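Local coordinates for protein adenylyltransferase VopS (Vibrio parahaemolyticus, PDB 3LET) that transfers AMP from ATP onto a threonine of host Rho GTPases, blocking their interaction with downstream effectors and so inhibiting actin assembly in infected cells, at residues 172-177 with 190-194; 268-273 with 307-313. One frame throughout, in Å; residues are numbered along the deposited sequence.

Interaction 1: 172-177 with 190-194; sequences AAAWII and ITSLL
Ile-176 meets Ile-190 and Leu-194 across two helices that run roughly antiparallel. The axes of the short segments cross at 135° and come within 9.5 Å of each other. The side chain of Ile-176 can be followed outward. Its CB lies 4.0 Å from Ile-190 CG2. There it splits. The CG2 branch, anti to the backbone N, meets Ile-190 CG2 at 3.7 Å, methyl against methyl. The CG1 branch ends in CD1, 4.1 Å from Leu-194 CD2. One isoleucine thus touches residues a full helical turn apart.

Leu-194 CD2 reaches the backbone of the facing helix, 3.4 Å from Ala-173 N, and also rests on the methyls of Ala-172 and Ala-173. The leucine gets there with CG anti to the backbone N (chi1 179°). With only a methyl at Ala-173, the nearest CA atoms, those of Ala-173 and Thr-191, are 5.3 Å apart. At the more exposed edge, Ile-177 CD1 comes 3.4 Å from Thr-191 OG1. That hydroxyl is hydrogen-bonded to Ala-187 O, one turn back in its own helix, so it is satisfied while it packs against carbon.

The contact joins helix 168-179 to helix 184-199 as a helical hairpin. Helix 281-295 packs against both: Ala-290 meets Ile-176, while Met-287 and Leu-294 meet Leu-194. Helix 207-217 lies against helix 184-199 through Ile-190 and Leu-193.

Interaction 2: 268-273 with 307-313; sequences FAGVIG and ENSLHGI
One water joins His-311 and Gly-273. It donates to His-311 O at 2.9 Å and to Gly-273 O at 3.1 Å. Beside this bridge, Gly-273 CA itself packs on the His-311 carbonyl.

The side chain of His-311 is a knob in the hole formed by Phe-268, Ala-269, Ile-272 and Gly-273. Its chi1 of 55° sets CG between the backbone N and the carbonyl carbon. This turns the ring back over its own helix, where Glu-307 O lies above one face, offset toward the rim. Ring atom ND1 accepts a 3.1 Å hydrogen bond from Ile-313 N, nearly in the ring plane. The bond probably holds the ring's rotation. It spans the end of the helix, where Gly-312, with positive phi, leaves it. Ile-272 CG2 presses on His-311 CB at 3.6 Å.

Helix 260-274 leads into the Fic motif, HGFTDGNGRMGR, which runs through Gly-280, Asn-281 and Gly-282, which probably bind ATP, to Arg-286 in helix 281-295. The contact therefore packs the helix before that motif against the last helix, 304-311.

Phe-268 meets His-311 rim to rim, its CE2 3.7 Å from CD2 of the histidine. Phe-268 CZ touches Glu-307 CG at 3.6 Å. The carboxylate of Glu-307 goes on to a salt bridge with Arg-286, a probable ATP-binding residue. Ala-269 CB lies 3.3 Å from Leu-310 O, a carbonyl that also accepts a hydrogen bond from His-137.

Along the chain the two contacts follow in series; they neither nest nor cross. Interaction 1 closes first, pairing helix 168-179 with helix 184-199. Its segments are 12 residues apart, and a short turn joins the two helices. The chain then passes through helix 207-217 and helix 238-255 before interaction 2 opens on helix 260-274. Interaction 2 spans 33 residues, including helix 281-295, and closes at the C-terminal end of the chain. Helix 281-295 links the pairs, since it packs on both helices of interaction 1 and also on helix 260-274. The contacts touch directly where Trp-175 CZ2 lies 3.6 Å from Glu-307 OE2. Arg-286, a probable ATP-binding residue, lies near both.

Interaction 1: 172-177 with 190-194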
ATOM      1  N   ALA A 172      11.598  20.104  15.881  1.00 11.74           N
ATOM      2  CA  ALA A 172      10.909  19.045  15.128  1.00 11.15           C
ATOM      3  C   ALA A 172      11.592  17.712  15.400  1.00 14.92           C
ATOM      4  O   ALA A 172      10.921  16.717  15.632  1.00 14.93           O
ATOM      5  CB  ALA A 172      10.922  19.360  13.654  1.00 13.32           C
ATOM      6  N   ALA A 173      12.923  17.688  15.381  1.00 12.57           N
ATOM      7  CA  ALA A 173      13.660  16.458  15.716  1.00 16.20           C
ATOM      8  C   ALA A 173      13.280  15.932  17.095  1.00 18.42           C
ATOM      9  O   ALA A 173      12.980  14.758  17.249  1.00 12.81           O
ATOM     10  CB  ALA A 173      15.174  16.664  15.624  1.00 12.99           C
ATOM     11  N   ALA A 174      13.251  16.803  18.099  1.00 15.21           N
ATOM     12  CA  ALA A 174      12.853  16.396  19.446  1.00 14.10           C
ATOM     13  C   ALA A 174      11.464  15.792  19.512  1.00 17.30           C
ATOM     14  O   ALA A 174      11.218  14.848  20.276  1.00 17.12           O
ATOM     15  CB  ALA A 174      12.916  17.613  20.414  1.00 19.00           C
ATOM     16  N   TRP A 175      10.554  16.361  18.728  1.00 11.25           N
ATOM     17  CA  TRP A 175       9.165  15.916  18.703  1.00 11.54           C
ATOM     18  C   TRP A 175       9.114  14.516  18.122  1.00 12.64           C
ATOM     19  O   TRP A 175       8.488  13.631  18.695  1.00 14.01           O
ATOM     20  CB  TRP A 175       8.324  16.862  17.862  1.00  9.98           C
ATOM     21  CG  TRP A 175       6.906  16.379  17.663  1.00 10.39           C
ATOM     22  CD1 TRP A 175       5.908  16.254  18.618  1.00 15.52           C
ATOM     23  CD2 TRP A 175       6.325  16.012  16.423  1.00 11.89           C
ATOM     24  NE1 TRP A 175       4.745  15.806  18.018  1.00 16.77           N
ATOM     25  CE2 TRP A 175       4.977  15.660  16.677  1.00 15.05           C
ATOM     26  CE3 TRP A 175       6.809  15.957  15.108  1.00 14.86           C
ATOM     27  CZ2 TRP A 175       4.129  15.231  15.663  1.00 15.74           C
ATOM     28  CZ3 TRP A 175       5.953  15.539  14.108  1.00 13.49           C
ATOM     29  CH2 TRP A 175       4.641  15.176  14.396  1.00 15.04           C
ATOM     30  N   ILE A 176       9.781  14.321  16.994  1.00 15.55           N
ATOM     31  CA  ILE A 176       9.779  12.993  16.360  1.00 13.75           C
ATOM     32  C   ILE A 176      10.430  11.963  17.302  1.00 16.80           C
ATOM     33  O   ILE A 176       9.904  10.874  17.521  1.00 13.17           O
ATOM     34  CB  ILE A 176      10.528  13.023  15.004  1.00 11.14           C
ATOM     35  CG1 ILE A 176       9.875  14.025  14.041  1.00 13.37           C
ATOM     36  CG2 ILE A 176      10.511  11.614  14.359  1.00 15.86           C
ATOM     37  CD1 ILE A 176      10.741  14.349  12.814  1.00 19.48           C
ATOM     38  N   ILE A 177      11.587  12.321  17.850  1.00 11.63           N
ATOM     39  CA  ILE A 177      12.364  11.424  18.692  1.00 12.04           C
ATOM     40  C   ILE A 177      11.534  11.006  19.887  1.00 17.25           C
ATOM     41  O   ILE A 177      11.513   9.831  20.248  1.00 15.91           O
ATOM     42  CB  ILE A 177      13.683  12.098  19.159  1.00 16.67           C
ATOM     43  CG1 ILE A 177      14.674  12.145  17.991  1.00 15.55           C
ATOM     44  CG2 ILE A 177      14.316  11.339  20.360  1.00 15.94           C
ATOM     45  CD1 ILE A 177      15.878  13.141  18.188  1.00 16.96           C
ATOM     46  N   ILE A 190      17.424   9.930  13.117  1.00 16.88           N
ATOM     47  CA  ILE A 190      16.212  10.738  12.900  1.00 18.81           C
ATOM     48  C   ILE A 190      16.600  12.212  12.696  1.00 17.63           C
ATOM     49  O   ILE A 190      16.125  12.869  11.770  1.00 17.23           O
ATOM     50  CB  ILE A 190      15.258  10.610  14.090  1.00 17.81           C
ATOM     51  CG1 ILE A 190      14.635   9.208  14.098  1.00 17.10           C
ATOM     52  CG2 ILE A 190      14.184  11.708  14.033  1.00 20.18           C
ATOM     53  CD1 ILE A 190      13.949   8.808  15.427  1.00 14.90           C
ATOM     54  N   THR A 191      17.449  12.734  13.577  1.00 13.62           N
ATOM     55  CA  THR A 191      17.901  14.122  13.450  1.00 14.28           C
ATOM     56  C   THR A 191      18.665  14.390  12.141  1.00 21.07           C
ATOM     57  O   THR A 191      18.395  15.376  11.446  1.00 19.69           O
ATOM     58  CB  THR A 191      18.803  14.499  14.613  1.00 15.78           C
ATOM     59  OG1 THR A 191      18.073  14.326  15.831  1.00 15.83           O
ATOM     60  CG2 THR A 191      19.248  15.969  14.473  1.00 20.83           C
ATOM     61  N   SER A 192      19.603  13.511  11.784  1.00 17.76           N
ATOM     62  CA  SER A 192      20.353  13.698  10.531  1.00 24.19           C
ATOM     63  C   SER A 192      19.439  13.665   9.309  1.00 19.01           C
ATOM     64  O   SER A 192      19.601  14.480   8.399  1.00 17.26           O
ATOM     65  CB  SER A 192      21.430  12.624  10.335  1.00 27.56           C
ATOM     66  OG  SER A 192      22.242  12.497  11.490  1.00 48.75           O
ATOM     67  N   LEU A 193      18.503  12.719   9.281  1.00 16.44           N
ATOM     68  CA  LEU A 193      17.613  12.582   8.126  1.00 17.62           C
ATOM     69  C   LEU A 193      16.716  13.800   8.009  1.00 16.31           C
ATOM     70  O   LEU A 193      16.415  14.271   6.920  1.00 12.42           O
ATOM     71  CB  LEU A 193      16.769  11.294   8.191  1.00 15.97           C
ATOM     72  CG  LEU A 193      17.524   9.994   7.860  1.00 26.78           C
ATOM     73  CD1 LEU A 193      16.678   8.758   8.187  1.00 21.81           C
ATOM     74  CD2 LEU A 193      17.947   9.969   6.389  1.00 25.18           C
ATOM     75  N   LEU A 194      16.293  14.332   9.139  1.00 16.62           N
ATOM     76  CA  LEU A 194      15.393  15.466   9.099  1.00 15.41           C
ATOM     77  C   LEU A 194      16.135  16.685   8.511  1.00 17.99           C
ATOM     78  O   LEU A 194      15.599  17.417   7.657  1.00 21.38           O
ATOM     79  CB  LEU A 194      14.898  15.786  10.500  1.00 18.53           C
ATOM     80  CG  LEU A 194      13.964  16.989  10.594  1.00 22.52           C
ATOM     81  CD1 LEU A 194      12.715  16.846   9.726  1.00 18.58           C
ATOM     82  CD2 LEU A 194      13.577  17.159  12.070  1.00 23.51           C
TER

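Interaction 2: 268-273 with 307-313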
ATOM      1  N   PHE A 268       0.921  13.215   6.852  1.00 11.15           N
ATOM      2  CA  PHE A 268       0.802  12.440   8.093  1.00 12.73           C
ATOM      3  C   PHE A 268      -0.446  11.550   8.036  1.00 13.94           C
ATOM      4  O   PHE A 268      -0.394  10.353   8.338  1.00 12.07           O
ATOM      5  CB  PHE A 268       0.712  13.430   9.281  1.00 12.02           C
ATOM      6  CG  PHE A 268       0.438  12.770  10.612  1.00 15.11           C
ATOM      7  CD1 PHE A 268       1.483  12.497  11.503  1.00 15.77           C
ATOM      8  CD2 PHE A 268      -0.869  12.442  10.976  1.00 13.85           C
ATOM      9  CE1 PHE A 268       1.252  11.902  12.692  1.00 19.71           C
ATOM     10  CE2 PHE A 268      -1.115  11.847  12.189  1.00 13.24           C
ATOM     11  CZ  PHE A 268      -0.050  11.557  13.052  1.00 15.33           C
ATOM     12  N   ALA A 269      -1.580  12.135   7.658  1.00 15.49           N
ATOM     13  CA  ALA A 269      -2.840  11.394   7.595  1.00 14.93           C
ATOM     14  C   ALA A 269      -2.744  10.261   6.581  1.00 15.54           C
ATOM     15  O   ALA A 269      -3.241   9.154   6.807  1.00 15.90           O
ATOM     16  CB  ALA A 269      -4.013  12.352   7.189  1.00 15.23           C
ATOM     17  N   GLY A 270      -2.162  10.559   5.431  1.00 13.80           N
ATOM     18  CA  GLY A 270      -2.076   9.581   4.358  1.00 15.15           C
ATOM     19  C   GLY A 270      -1.218   8.391   4.704  1.00 10.92           C
ATOM     20  O   GLY A 270      -1.579   7.234   4.427  1.00 14.25           O
ATOM     21  N   VAL A 271      -0.041   8.641   5.259  1.00 12.09           N
ATOM     22  CA  VAL A 271       0.859   7.538   5.587  1.00 12.98           C
ATOM     23  C   VAL A 271       0.249   6.641   6.658  1.00 14.39           C
ATOM     24  O   VAL A 271       0.238   5.428   6.537  1.00 13.57           O
ATOM     25  CB  VAL A 271       2.216   8.042   6.137  1.00 16.43           C
ATOM     26  CG1 VAL A 271       3.073   6.835   6.594  1.00 15.33           C
ATOM     27  CG2 VAL A 271       2.923   8.848   5.079  1.00 15.20           C
ATOM     28  N   ILE A 272      -0.249   7.241   7.734  1.00 12.32           N
ATOM     29  CA  ILE A 272      -0.652   6.434   8.865  1.00 12.92           C
ATOM     30  C   ILE A 272      -2.043   5.885   8.597  1.00 15.74           C
ATOM     31  O   ILE A 272      -2.331   4.719   8.893  1.00 18.20           O
ATOM     32  CB  ILE A 272      -0.622   7.232  10.190  1.00 10.43           C
ATOM     33  CG1 ILE A 272       0.829   7.606  10.539  1.00 12.29           C
ATOM     34  CG2 ILE A 272      -1.208   6.405  11.332  1.00 23.23           C
ATOM     35  CD1 ILE A 272       0.918   8.743  11.599  1.00 13.55           C
ATOM     36  N   GLY A 273      -2.876   6.709   7.985  1.00 14.28           N
ATOM     37  CA  GLY A 273      -4.278   6.373   7.754  1.00 18.70           C
ATOM     38  C   GLY A 273      -4.476   5.263   6.727  1.00 17.85           C
ATOM     39  O   GLY A 273      -5.434   4.499   6.800  1.00 15.33           O
ATOM     40  N   GLU A 307      -3.410  14.314  16.017  1.00 16.41           N
ATOM     41  CA  GLU A 307      -2.933  13.129  15.267  1.00 13.15           C
ATOM     42  C   GLU A 307      -4.087  12.155  15.032  1.00 15.62           C
ATOM     43  O   GLU A 307      -4.273  11.643  13.917  1.00 15.37           O
ATOM     44  CB  GLU A 307      -1.827  12.408  16.027  1.00 13.94           C
ATOM     45  CG  GLU A 307      -0.533  13.214  16.164  1.00 15.87           C
ATOM     46  CD  GLU A 307       0.597  12.346  16.713  1.00 29.52           C
ATOM     47  OE1 GLU A 307       0.334  11.163  16.988  1.00 26.63           O
ATOM     48  OE2 GLU A 307       1.743  12.828  16.866  1.00 29.32           O
ATOM     49  N   ASN A 308      -4.856  11.875  16.084  1.00 15.60           N
ATOM     50  CA  ASN A 308      -5.935  10.910  15.979  1.00 18.67           C
ATOM     51  C   ASN A 308      -7.005  11.368  15.001  1.00 21.86           C
ATOM     52  O   ASN A 308      -7.504  10.570  14.214  1.00 17.05           O
ATOM     53  CB  ASN A 308      -6.534  10.613  17.351  1.00 26.37           C
ATOM     54  CG  ASN A 308      -5.570   9.854  18.236  1.00 33.93           C
ATOM     55  OD1 ASN A 308      -4.725   9.107  17.742  1.00 37.45           O
ATOM     56  ND2 ASN A 308      -5.673  10.056  19.543  1.00 32.35           N
ATOM     57  N   SER A 309      -7.333  12.653  15.023  1.00 15.76           N
ATOM     58  CA  SER A 309      -8.251  13.231  14.039  1.00 21.73           C
ATOM     59  C   SER A 309      -7.759  13.141  12.610  1.00 28.32           C
ATOM     60  O   SER A 309      -8.566  13.033  11.687  1.00 20.16           O
ATOM     61  CB  SER A 309      -8.493  14.706  14.334  1.00 27.97           C
ATOM     62  OG  SER A 309      -9.449  14.836  15.347  1.00 37.02           O
ATOM     63  N   LEU A 310      -6.448  13.225  12.410  1.00 21.15           N
ATOM     64  CA  LEU A 310      -5.908  13.179  11.049  1.00 16.30           C
ATOM     65  C   LEU A 310      -5.915  11.768  10.496  1.00 13.52           C
ATOM     66  O   LEU A 310      -6.407  11.538   9.384  1.00 19.54           O
ATOM     67  CB  LEU A 310      -4.465  13.744  10.997  1.00 12.16           C
ATOM     68  CG  LEU A 310      -4.420  15.253  11.230  1.00 15.83           C
ATOM     69  CD1 LEU A 310      -2.980  15.670  11.524  1.00 16.25           C
ATOM     70  CD2 LEU A 310      -4.977  16.058  10.043  1.00 13.12           C
ATOM     71  N   HIS A 311      -5.358  10.817  11.235  1.00 12.50           N
ATOM     72  CA  HIS A 311      -5.189   9.492  10.607  1.00 12.74           C
ATOM     73  C   HIS A 311      -6.457   8.661  10.747  1.00 13.46           C
ATOM     74  O   HIS A 311      -6.693   7.765   9.951  1.00 20.47           O
ATOM     75  CB  HIS A 311      -3.955   8.733  11.119  1.00 15.39           C
ATOM     76  CG  HIS A 311      -3.884   8.558  12.607  1.00 16.88           C
ATOM     77  ND1 HIS A 311      -4.838   7.880  13.327  1.00 20.12           N
ATOM     78  CD2 HIS A 311      -2.909   8.889  13.490  1.00 14.73           C
ATOM     79  CE1 HIS A 311      -4.480   7.837  14.602  1.00 19.77           C
ATOM     80  NE2 HIS A 311      -3.313   8.443  14.726  1.00 23.17           N
ATOM     81  N   GLY A 312      -7.283   9.001  11.725  1.00 17.94           N
ATOM     82  CA  GLY A 312      -8.591   8.374  11.883  1.00 24.02           C
ATOM     83  C   GLY A 312      -8.607   6.924  12.329  1.00 31.66           C
ATOM     84  O   GLY A 312      -9.652   6.273  12.290  1.00 31.02           O
ATOM     85  N   ILE A 313      -7.454   6.406  12.732  1.00 21.00           N
ATOM     86  CA  ILE A 313      -7.338   5.016  13.134  1.00 27.89           C
ATOM     87  C   ILE A 313      -7.850   4.873  14.561  1.00 38.43           C
ATOM     88  O   ILE A 313      -7.461   5.629  15.435  1.00 35.34           O
ATOM     89  CB  ILE A 313      -5.879   4.532  13.069  1.00 30.94           C
ATOM     90  CG1 ILE A 313      -5.297   4.772  11.668  1.00 31.45           C
ATOM     91  CG2 ILE A 313      -5.789   3.067  13.460  1.00 42.14           C
ATOM     92  CD1 ILE A 313      -6.174   4.233  10.539  1.00 47.67           C
TER
HETATM   93  O   HOH W   1      -7.895   5.964   8.051  1.00 26.96           O